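Local coordinates for protein klebicin C activity (PDB 7NNA) that is the Tol-binding domain of a Klebsiella bacteriocin, a long helical hairpin that probably helps carry the toxin into target cells through the efflux channel TolC, at residues K58-Q61 / A62-Q66; K69-V72 / D73-L76; A100-I103 / G104-A108; R113-A116 / E117-K121. One frame throughout, in Å; residues are numbered along the deposited sequence.

Contact 1 (K58-Q61 / A62-Q66). Unlike the reference sequence in segment 62-66: Q66 (reference Leu).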
loop_
_atom_site.group_PDB
_atom_site.type_symbol
_atom_site.label_atom_id
_atom_site.label_comp_id
_atom_site.label_asym_id
_atom_site.label_seq_id
_atom_site.Cartn_x
_atom_site.Cartn_y
_atom_site.Cartn_z
ATOM N N LYS A 58 -21.964 1.628 4.310
ATOM C CA LYS A 58 -22.852 0.492 4.106
ATOM C C LYS A 58 -23.948 0.522 5.163
ATOM O O LYS A 58 -25.152 0.428 4.833
ATOM C CB LYS A 58 -22.069 -0.827 4.229
ATOM C CG LYS A 58 -22.887 -2.033 3.752
ATOM C CD LYS A 58 -22.169 -3.348 4.069
ATOM C CE LYS A 58 -22.767 -4.532 3.352
ATOM N NZ LYS A 58 -21.964 -5.764 3.592
ATOM N N ALA A 59 -23.564 0.761 6.424
ATOM C CA ALA A 59 -24.549 0.849 7.502
ATOM C C ALA A 59 -25.486 2.046 7.283
ATOM O O ALA A 59 -26.720 1.963 7.524
ATOM C CB ALA A 59 -23.838 0.978 8.847
ATOM N N LYS A 60 -24.917 3.175 6.847
ATOM C CA LYS A 60 -25.731 4.378 6.644
ATOM C C LYS A 60 -26.743 4.213 5.492
ATOM O O LYS A 60 -27.927 4.577 5.644
ATOM C CB LYS A 60 -24.812 5.589 6.477
ATOM C CG LYS A 60 -25.572 6.877 6.250
ATOM C CD LYS A 60 -24.598 8.036 6.168
ATOM C CE LYS A 60 -25.336 9.270 5.711
ATOM N NZ LYS A 60 -24.438 10.426 5.621
ATOM N N GLN A 61 -26.322 3.575 4.393
ATOM C CA GLN A 61 -27.200 3.266 3.271
ATOM C C GLN A 61 -28.384 2.373 3.759
ATOM O O GLN A 61 -29.538 2.690 3.461
ATOM C CB GLN A 61 -26.400 2.567 2.149
ATOM C CG GLN A 61 -27.282 1.911 1.071
ATOM C CD GLN A 61 -26.443 1.079 0.121
ATOM O OE1 GLN A 61 -25.997 1.553 -0.918
ATOM N NE2 GLN A 61 -26.184 -0.176 0.459
ATOM N N ALA A 62 -28.098 1.316 4.564
ATOM C CA ALA A 62 -29.172 0.442 5.028
ATOM C C ALA A 62 -30.156 1.196 5.917
ATOM O O ALA A 62 -31.374 0.917 5.869
ATOM C CB ALA A 62 -28.602 -0.773 5.771
ATOM N N LYS A 63 -29.644 2.133 6.738
ATOM C CA LYS A 63 -30.484 2.907 7.641
ATOM C C LYS A 63 -31.435 3.884 6.934
ATOM O O LYS A 63 -32.610 4.025 7.321
ATOM C CB LYS A 63 -29.586 3.662 8.631
ATOM C CG LYS A 63 -30.359 4.443 9.695
ATOM C CD LYS A 63 -29.439 5.476 10.394
ATOM C CE LYS A 63 -30.213 6.460 11.255
ATOM N NZ LYS A 63 -30.647 7.680 10.485
ATOM N N LEU A 64 -30.914 4.622 5.954
ATOM C CA LEU A 64 -31.745 5.577 5.232
ATOM C C LEU A 64 -32.695 4.868 4.255
ATOM O O LEU A 64 -33.766 5.378 3.998
ATOM C CB LEU A 64 -30.888 6.676 4.579
ATOM C CG LEU A 64 -29.979 7.423 5.586
ATOM C CD1 LEU A 64 -29.200 8.506 4.899
ATOM C CD2 LEU A 64 -30.789 8.051 6.708
ATOM N N THR A 65 -32.338 3.680 3.760
ATOM C CA THR A 65 -33.234 2.889 2.926
ATOM C C THR A 65 -34.427 2.427 3.798
ATOM O O THR A 65 -35.586 2.454 3.367
ATOM C CB THR A 65 -32.435 1.724 2.297
ATOM O OG1 THR A 65 -31.528 2.280 1.359
ATOM C CG2 THR A 65 -33.323 0.698 1.576
ATOM N N GLN A 66 -34.144 2.034 5.048
ATOM C CA GLN A 66 -35.201 1.631 5.976
ATOM C C GLN A 66 -36.105 2.805 6.286
ATOM O O GLN A 66 -37.334 2.630 6.361
ATOM C CB GLN A 66 -34.609 1.067 7.270
ATOM C CG GLN A 66 -35.694 0.589 8.268
ATOM C CD GLN A 66 -36.520 -0.544 7.688
ATOM O OE1 GLN A 66 -35.987 -1.530 7.149
ATOM N NE2 GLN A 66 -37.853 -0.416 7.781
#
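T65 folds its hydroxyl back over the carbonyl of Q61, one helical turn earlier. OG1 donates to Q61 O at 2.9 Å, while T65 N donates to the same oxygen from 3.0 Å, so one residue grips one acceptor twice. The two donors do not reach it alike: the amide is only modestly tilted from the carbonyl plane, whereas OG1 stands above it, 39° out. Placing OG1 beside its own backbone N (chi1 -69°) turns the hydroxyl towards the preceding turn, and CG2 is left anti to that nitrogen. This is the usual way in which a threonine within a helix gives its hydroxyl an acceptor in its own helix.

On an adjoining side of the helix, L64 and K60 make an apolar contact of the i to i+4 kind. The lysine chain runs extended, and the two side chains cross obliquely, with K60 CE 4.0 Å from L64 CD1; L64 CG lies closer still to the backbone, 3.5 Å from K60 O. The carbonyl of K60 also receives L64 N in a nearly straight bond of 166°.

Both segments belong to helix 14-79, which runs beside helix 93-197 as one arm of the hairpin. K58 and Q61 both touch Y127 of that second helix, Q61 also meets E124, and L64 packs on A123.

Contact 2 (K69-V72 / D73-L76)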
loop_
_atom_site.group_PDB
_atom_site.type_symbol
_atom_site.label_atom_id
_atom_site.label_comp_id
_atom_site.label_asym_id
_atom_site.label_seq_id
_atom_site.Cartn_x
_atom_site.Cartn_y
_atom_site.Cartn_z
ATOM N N LYS A 69 -38.463 3.173 3.413
ATOM C CA LYS A 69 -39.436 2.090 3.496
ATOM C C LYS A 69 -40.552 2.462 4.540
ATOM O O LYS A 69 -41.756 2.311 4.258
ATOM C CB LYS A 69 -38.680 0.802 3.908
ATOM C CG LYS A 69 -39.493 -0.486 3.853
ATOM C CD LYS A 69 -38.844 -1.589 4.738
ATOM C CE LYS A 69 -39.851 -2.199 5.715
ATOM N NZ LYS A 69 -40.893 -1.201 6.129
ATOM N N ASP A 70 -40.141 3.015 5.712
ATOM C CA ASP A 70 -41.119 3.436 6.741
ATOM C C ASP A 70 -42.074 4.588 6.277
ATOM O O ASP A 70 -43.246 4.648 6.669
ATOM C CB ASP A 70 -40.360 3.910 7.972
ATOM C CG ASP A 70 -39.566 2.829 8.652
ATOM O OD1 ASP A 70 -39.919 1.627 8.486
ATOM O OD2 ASP A 70 -38.596 3.170 9.339
ATOM N N VAL A 71 -41.551 5.535 5.479
ATOM C CA VAL A 71 -42.364 6.632 4.949
ATOM C C VAL A 71 -43.298 6.077 3.872
ATOM O O VAL A 71 -44.502 6.455 3.812
ATOM C CB VAL A 71 -41.506 7.822 4.423
ATOM C CG1 VAL A 71 -42.410 8.907 3.838
ATOM C CG2 VAL A 71 -40.654 8.402 5.550
ATOM N N VAL A 72 -42.793 5.142 3.028
ATOM C CA VAL A 72 -43.696 4.487 2.061
ATOM C C VAL A 72 -44.888 3.757 2.820
ATOM O O VAL A 72 -46.027 3.857 2.391
ATOM C CB VAL A 72 -42.929 3.536 1.106
ATOM C CG1 VAL A 72 -43.907 2.728 0.275
ATOM C CG2 VAL A 72 -41.982 4.329 0.179
ATOM N N ASP A 73 -44.613 3.045 3.918
ATOM C CA ASP A 73 -45.691 2.396 4.705
ATOM C C ASP A 73 -46.665 3.424 5.308
ATOM O O ASP A 73 -47.859 3.146 5.430
ATOM C CB ASP A 73 -45.114 1.555 5.850
ATOM C CG ASP A 73 -44.468 0.244 5.441
ATOM O OD1 ASP A 73 -44.748 -0.242 4.306
ATOM O OD2 ASP A 73 -43.708 -0.310 6.258
ATOM N N ARG A 74 -46.173 4.608 5.673
ATOM C CA ARG A 74 -47.058 5.689 6.179
ATOM C C ARG A 74 -48.022 6.121 5.046
ATOM O O ARG A 74 -49.204 6.334 5.283
ATOM C CB ARG A 74 -46.180 6.877 6.573
ATOM C CG ARG A 74 -46.872 8.073 7.185
ATOM C CD ARG A 74 -45.869 9.213 7.523
ATOM N NE ARG A 74 -44.634 8.751 8.179
ATOM C CZ ARG A 74 -43.515 9.474 8.268
ATOM N NH1 ARG A 74 -42.433 8.968 8.851
ATOM N NH2 ARG A 74 -43.464 10.695 7.757
ATOM N N ALA A 75 -47.528 6.191 3.801
ATOM C CA ALA A 75 -48.374 6.537 2.657
ATOM C C ALA A 75 -49.431 5.482 2.461
ATOM O O ALA A 75 -50.603 5.827 2.296
ATOM C CB ALA A 75 -47.517 6.676 1.391
ATOM N N LEU A 76 -49.059 4.197 2.478
ATOM C CA LEU A 76 -50.025 3.147 2.196
ATOM C C LEU A 76 -51.091 3.009 3.292
ATOM O O LEU A 76 -52.225 2.682 2.982
ATOM C CB LEU A 76 -49.332 1.823 1.894
ATOM C CG LEU A 76 -48.246 1.886 0.769
ATOM C CD1 LEU A 76 -47.654 0.496 0.521
ATOM C CD2 LEU A 76 -48.782 2.531 -0.529
HETATM O O HOH W 1 -42.496 0.265 2.719
#
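A salt-bridge network on the surface of an antiparallel helical hairpin joins K69 to D73, one turn further along helix 14-79. The ammonium NZ of K69 comes within 3.0 Å of D73 OD2; in the conformer given for D73, one of two, this is a salt bridge with a weak hydrogen bond. The lysine CB starts out away from the next turn, and bends at chi3 (128°) and chi4 (-31°), neither at a staggered value, bring the charged end back to the aspartate. D70 joins the network through a long approach of OD1 to the same NZ, but this carboxylate oxygen also accepts a hydrogen bond from Q66 NE2. With two carboxylates near it, the ammonium probably offsets part of the repulsion between D70 and D73.

In that same conformer a water ties the pair together a second time. It donates to K69 O and to D73 OD1, so the two oxygens of D73 have different tasks, one facing the ammonium and the other the water. D73 N also donates to K69 O, which thereby serves as acceptor for both backbone and solvent.

Round the helix, V71 and R74 meet by an apolar branch and a flat charged group. The valine sits against the guanidinium while also touching R113 of helix 93-197, and R74 and A75 both pack on I109 of that helix. V72 CG1 approaches L76 CD1 loosely at 4.4 Å. The arginine chain bends at chi3 (-45°), which lays one guanidinium face against V71 CG2, 3.8 Å from R74 NH1.

Contact 3 (A100-I103 / G104-A108)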
loop_
_atom_site.group_PDB
_atom_site.type_symbol
_atom_site.label_atom_id
_atom_site.label_comp_id
_atom_site.label_asym_id
_atom_site.label_seq_id
_atom_site.Cartn_x
_atom_site.Cartn_y
_atom_site.Cartn_z
ATOM N N ALA A 100 -60.641 16.996 0.709
ATOM C CA ALA A 100 -59.558 17.992 0.754
ATOM C C ALA A 100 -58.498 17.619 1.820
ATOM O O ALA A 100 -57.270 17.720 1.582
ATOM C CB ALA A 100 -60.146 19.400 1.013
ATOM N N GLU A 101 -58.981 17.165 3.010
ATOM C CA GLU A 101 -58.056 16.747 4.060
ATOM C C GLU A 101 -57.272 15.489 3.689
ATOM O O GLU A 101 -56.066 15.385 3.999
ATOM C CB GLU A 101 -58.843 16.497 5.366
ATOM C CG GLU A 101 -59.311 17.801 6.005
ATOM C CD GLU A 101 -60.257 17.635 7.187
ATOM O OE1 GLU A 101 -60.315 16.518 7.754
ATOM O OE2 GLU A 101 -60.937 18.626 7.544
ATOM N N PHE A 102 -57.916 14.520 3.008
ATOM C CA PHE A 102 -57.197 13.323 2.559
ATOM C C PHE A 102 -56.088 13.734 1.547
ATOM O O PHE A 102 -54.946 13.235 1.624
ATOM C CB PHE A 102 -58.182 12.305 1.885
ATOM C CG PHE A 102 -57.414 11.211 1.164
ATOM C CD1 PHE A 102 -56.847 10.158 1.872
ATOM C CD2 PHE A 102 -57.252 11.245 -0.221
ATOM C CE1 PHE A 102 -56.078 9.187 1.209
ATOM C CE2 PHE A 102 -56.501 10.273 -0.869
ATOM C CZ PHE A 102 -55.870 9.288 -0.140
ATOM N N ILE A 103 -56.423 14.629 0.580
ATOM C CA ILE A 103 -55.427 15.030 -0.419
ATOM C C ILE A 103 -54.266 15.744 0.250
ATOM O O ILE A 103 -53.114 15.472 -0.089
ATOM C CB ILE A 103 -56.106 15.934 -1.488
ATOM C CG1 ILE A 103 -57.187 15.157 -2.251
ATOM C CG2 ILE A 103 -55.042 16.525 -2.464
ATOM C CD1 ILE A 103 -57.901 16.068 -3.358
ATOM N N GLY A 104 -54.552 16.582 1.252
ATOM C CA GLY A 104 -53.504 17.311 1.976
ATOM C C GLY A 104 -52.565 16.343 2.676
ATOM O O GLY A 104 -51.347 16.540 2.678
ATOM N N ARG A 105 -53.130 15.285 3.297
ATOM C CA ARG A 105 -52.305 14.271 3.995
ATOM C C ARG A 105 -51.489 13.467 2.986
ATOM O O ARG A 105 -50.315 13.193 3.224
ATOM C CB ARG A 105 -53.205 13.276 4.712
ATOM C CG ARG A 105 -53.781 13.812 6.047
ATOM C CD ARG A 105 -54.370 12.709 6.871
ATOM N NE ARG A 105 -55.391 11.917 6.145
ATOM C CZ ARG A 105 -56.701 12.154 6.167
ATOM N NH1 ARG A 105 -57.173 13.279 6.707
ATOM N NH2 ARG A 105 -57.541 11.318 5.568
ATOM N N GLN A 106 -52.096 13.105 1.843
ATOM C CA GLN A 106 -51.337 12.330 0.832
ATOM C C GLN A 106 -50.169 13.167 0.215
ATOM O O GLN A 106 -49.065 12.652 -0.016
ATOM C CB GLN A 106 -52.310 11.808 -0.238
ATOM C CG GLN A 106 -51.648 10.860 -1.231
ATOM C CD GLN A 106 -52.655 10.376 -2.222
ATOM O OE1 GLN A 106 -53.213 11.164 -2.991
ATOM N NE2 GLN A 106 -52.941 9.113 -2.200
ATOM N N LYS A 107 -50.385 14.463 -0.009
ATOM C CA LYS A 107 -49.383 15.356 -0.568
ATOM C C LYS A 107 -48.244 15.572 0.435
ATOM O O LYS A 107 -47.050 15.675 0.022
ATOM C CB LYS A 107 -50.013 16.754 -0.858
ATOM C CG LYS A 107 -50.903 16.778 -2.092
ATOM C CD LYS A 107 -50.142 17.080 -3.401
ATOM C CE LYS A 107 -50.960 16.932 -4.677
ATOM N NZ LYS A 107 -50.148 17.197 -5.921
ATOM N N ALA A 108 -48.596 15.692 1.745
ATOM C CA ALA A 108 -47.577 15.898 2.795
ATOM C C ALA A 108 -46.709 14.658 2.967
ATOM O O ALA A 108 -45.470 14.767 3.179
ATOM C CB ALA A 108 -48.217 16.271 4.116
#
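F102 and the two residues that flank its ring, R105 and Q106, lie near the start of the second arm of the helical hairpin, close to the connection between helices 14-79 and 93-197. The conformation of each decides what it touches. F102 sets its ring anti to the backbone N (chi1 168°), which carries it along the helix towards the following turn. R105 goes the other way: CG lies beside its own nitrogen and the chain bends at chi3 (-55°), folding the guanidinium back over the preceding turn.

One face of that guanidinium lies over E101 O and the CA of F102, with NH2 3.6 Å from F102 CA. The same nitrogen comes to the edge of the phenyl ring, near its plane, 3.9 Å from F102 CD1; with the two planes 76° apart, this is not a cation-pi stack. Polar partners hold the folded arginine in place, since NE donates to N78 OD1 and NH2 to T81 OG1, both beyond these turns.

Q106 is extended, and its amide meets the far end of the ring obliquely. Its NE2 bonds to N79 OD1, which ties this side to the end of the first helix, and the F102 side chain packs on N78, N79 and the loop residues T81, R82 and P83. On another side, I103 and K107 run alongside each other, with CG2 of the isoleucine 4.2 Å from CG of the lysine. At the glutamine, the nearest approach to the ring is NE2 to F102 CZ, 3.6 Å.

Contact 4 (R113-A116 / E117-K121)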
loop_
_atom_site.group_PDB
_atom_site.type_symbol
_atom_site.label_atom_id
_atom_site.label_comp_id
_atom_site.label_asym_id
_atom_site.label_seq_id
_atom_site.Cartn_x
_atom_site.Cartn_y
_atom_site.Cartn_z
ATOM N N ARG A 113 -41.637 11.594 1.645
ATOM C CA ARG A 113 -41.112 10.393 0.944
ATOM C C ARG A 113 -40.072 10.837 -0.069
ATOM O O ARG A 113 -39.010 10.219 -0.175
ATOM C CB ARG A 113 -42.274 9.651 0.239
ATOM C CG ARG A 113 -41.802 8.240 -0.243
ATOM C CD ARG A 113 -42.559 7.806 -1.523
ATOM N NE ARG A 113 -42.396 8.800 -2.603
ATOM C CZ ARG A 113 -41.322 8.948 -3.380
ATOM N NH1 ARG A 113 -40.311 8.077 -3.316
ATOM N NH2 ARG A 113 -41.255 9.953 -4.235
ATOM N N LYS A 114 -40.332 11.947 -0.773
ATOM C CA LYS A 114 -39.364 12.489 -1.745
ATOM C C LYS A 114 -38.057 12.851 -1.045
ATOM O O LYS A 114 -36.959 12.579 -1.584
ATOM C CB LYS A 114 -39.955 13.748 -2.425
ATOM C CG LYS A 114 -40.823 13.430 -3.644
ATOM C CD LYS A 114 -41.181 14.738 -4.417
ATOM C CE LYS A 114 -41.834 14.478 -5.776
ATOM N NZ LYS A 114 -43.231 13.795 -5.769
ATOM N N LYS A 115 -38.149 13.436 0.151
ATOM C CA LYS A 115 -36.948 13.784 0.910
ATOM C C LYS A 115 -36.237 12.535 1.429
ATOM O O LYS A 115 -35.003 12.439 1.306
ATOM C CB LYS A 115 -37.333 14.710 2.060
ATOM C CG LYS A 115 -36.154 15.202 2.864
ATOM C CD LYS A 115 -36.602 15.807 4.162
ATOM C CE LYS A 115 -35.437 16.437 4.890
ATOM N NZ LYS A 115 -35.856 16.893 6.224
ATOM N N ALA A 116 -36.983 11.541 1.968
ATOM C CA ALA A 116 -36.327 10.298 2.423
ATOM C C ALA A 116 -35.625 9.589 1.243
ATOM O O ALA A 116 -34.508 9.009 1.411
ATOM C CB ALA A 116 -37.316 9.354 3.063
ATOM N N GLU A 117 -36.250 9.660 0.050
ATOM C CA GLU A 117 -35.639 9.040 -1.097
ATOM C C GLU A 117 -34.385 9.783 -1.554
ATOM O O GLU A 117 -33.374 9.144 -1.876
ATOM C CB GLU A 117 -36.626 8.810 -2.251
ATOM C CG GLU A 117 -35.928 7.957 -3.296
ATOM C CD GLU A 117 -36.833 7.324 -4.315
ATOM O OE1 GLU A 117 -37.813 7.990 -4.699
ATOM O OE2 GLU A 117 -36.573 6.167 -4.728
ATOM N N ARG A 118 -34.421 11.121 -1.594
ATOM C CA ARG A 118 -33.216 11.895 -1.934
ATOM C C ARG A 118 -32.026 11.536 -0.990
ATOM O O ARG A 118 -30.878 11.323 -1.447
ATOM C CB ARG A 118 -33.525 13.388 -1.811
ATOM C CG ARG A 118 -33.383 14.110 -3.150
ATOM C CD ARG A 118 -33.647 15.607 -3.088
ATOM N NE ARG A 118 -35.072 15.898 -3.113
ATOM C CZ ARG A 118 -35.759 16.390 -2.085
ATOM N NH1 ARG A 118 -37.061 16.596 -2.191
ATOM N NH2 ARG A 118 -35.140 16.701 -0.949
ATOM N N GLU A 119 -32.312 11.403 0.303
ATOM C CA GLU A 119 -31.284 11.058 1.290
ATOM C C GLU A 119 -30.794 9.623 1.147
ATOM O O GLU A 119 -29.594 9.373 1.339
ATOM C CB GLU A 119 -31.783 11.311 2.724
ATOM C CG GLU A 119 -31.997 12.788 2.989
ATOM C CD GLU A 119 -32.414 13.124 4.407
ATOM O OE1 GLU A 119 -33.069 14.176 4.597
ATOM O OE2 GLU A 119 -32.096 12.332 5.327
ATOM N N ALA A 120 -31.689 8.674 0.803
ATOM C CA ALA A 120 -31.256 7.289 0.613
ATOM C C ALA A 120 -30.346 7.201 -0.599
ATOM O O ALA A 120 -29.276 6.583 -0.514
ATOM C CB ALA A 120 -32.459 6.384 0.456
ATOM N N LYS A 121 -30.703 7.907 -1.692
ATOM C CA LYS A 121 -29.888 7.953 -2.898
ATOM C C LYS A 121 -28.510 8.533 -2.651
ATOM O O LYS A 121 -27.539 7.991 -3.196
ATOM C CB LYS A 121 -30.615 8.664 -4.034
ATOM C CG LYS A 121 -31.736 7.813 -4.589
ATOM C CD LYS A 121 -32.341 8.449 -5.814
ATOM C CE LYS A 121 -33.550 7.702 -6.313
ATOM N NZ LYS A 121 -33.150 6.437 -6.976
HETATM O O HOH W 2 -38.989 10.765 -5.615
#
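Bends at chi2 (-149°) and chi3 (57°) swing the guanidinium of R113 along the helix to E117, whose own chain runs out extended, so the two side chains lie alongside and point the same way. NH1 donates to E117 OE1 over 2.9 Å in a fairly straight bond of 163°. The oxygen lies in the guanidinium plane, but the arginine meets the carboxylate from above its plane, and the two flat groups stand almost perpendicular. A water spans the pair as well, accepting from R113 NH2 and donating to E117 OE1, so that carboxylate oxygen receives two donors. R113 NH2 has a further salt bridge to E110, a residue shared with K114 NZ, and this probably steadies the guanidinium from its other end.

The following pairs are looser. In the conformer given for K115, one of two, its chain runs beside E119 and NZ stays beyond salt-bridge distance of OE1. R118 lays a guanidinium face over K114 O. Inward, the small A116 and A120 lie on the side facing helix 14-79, where A116 packs on H67, and both R113 and E117 touch L68.

The i to i+4 arginine-glutamate salt bridge is a familiar feature of helix surfaces; here it borders the alanine-lined side where helix 93-197, the second arm of an antiparallel helical hairpin, meets the first.

In the fold
The four contacts sample the two antiparallel arms near the closed end of the hairpin. Contacts 1 and 2 follow each other on the first arm, their centres 16 Å apart; contacts 3 and 4 lie on the second, with centres 20 Å apart. Contact 4 faces both segments of the first arm: L64 CD1 lies 3.7 Å from E119 O, and V71 CG1 lies 3.5 Å from R113 CA. Its centre is about 11 Å from that of contact 1 and 12 Å from that of contact 2. Contact 3 sits further towards the turn; its nearest atoms are about 5 Å from contact 4 and about 6 Å from contact 2, and it touches none of the others.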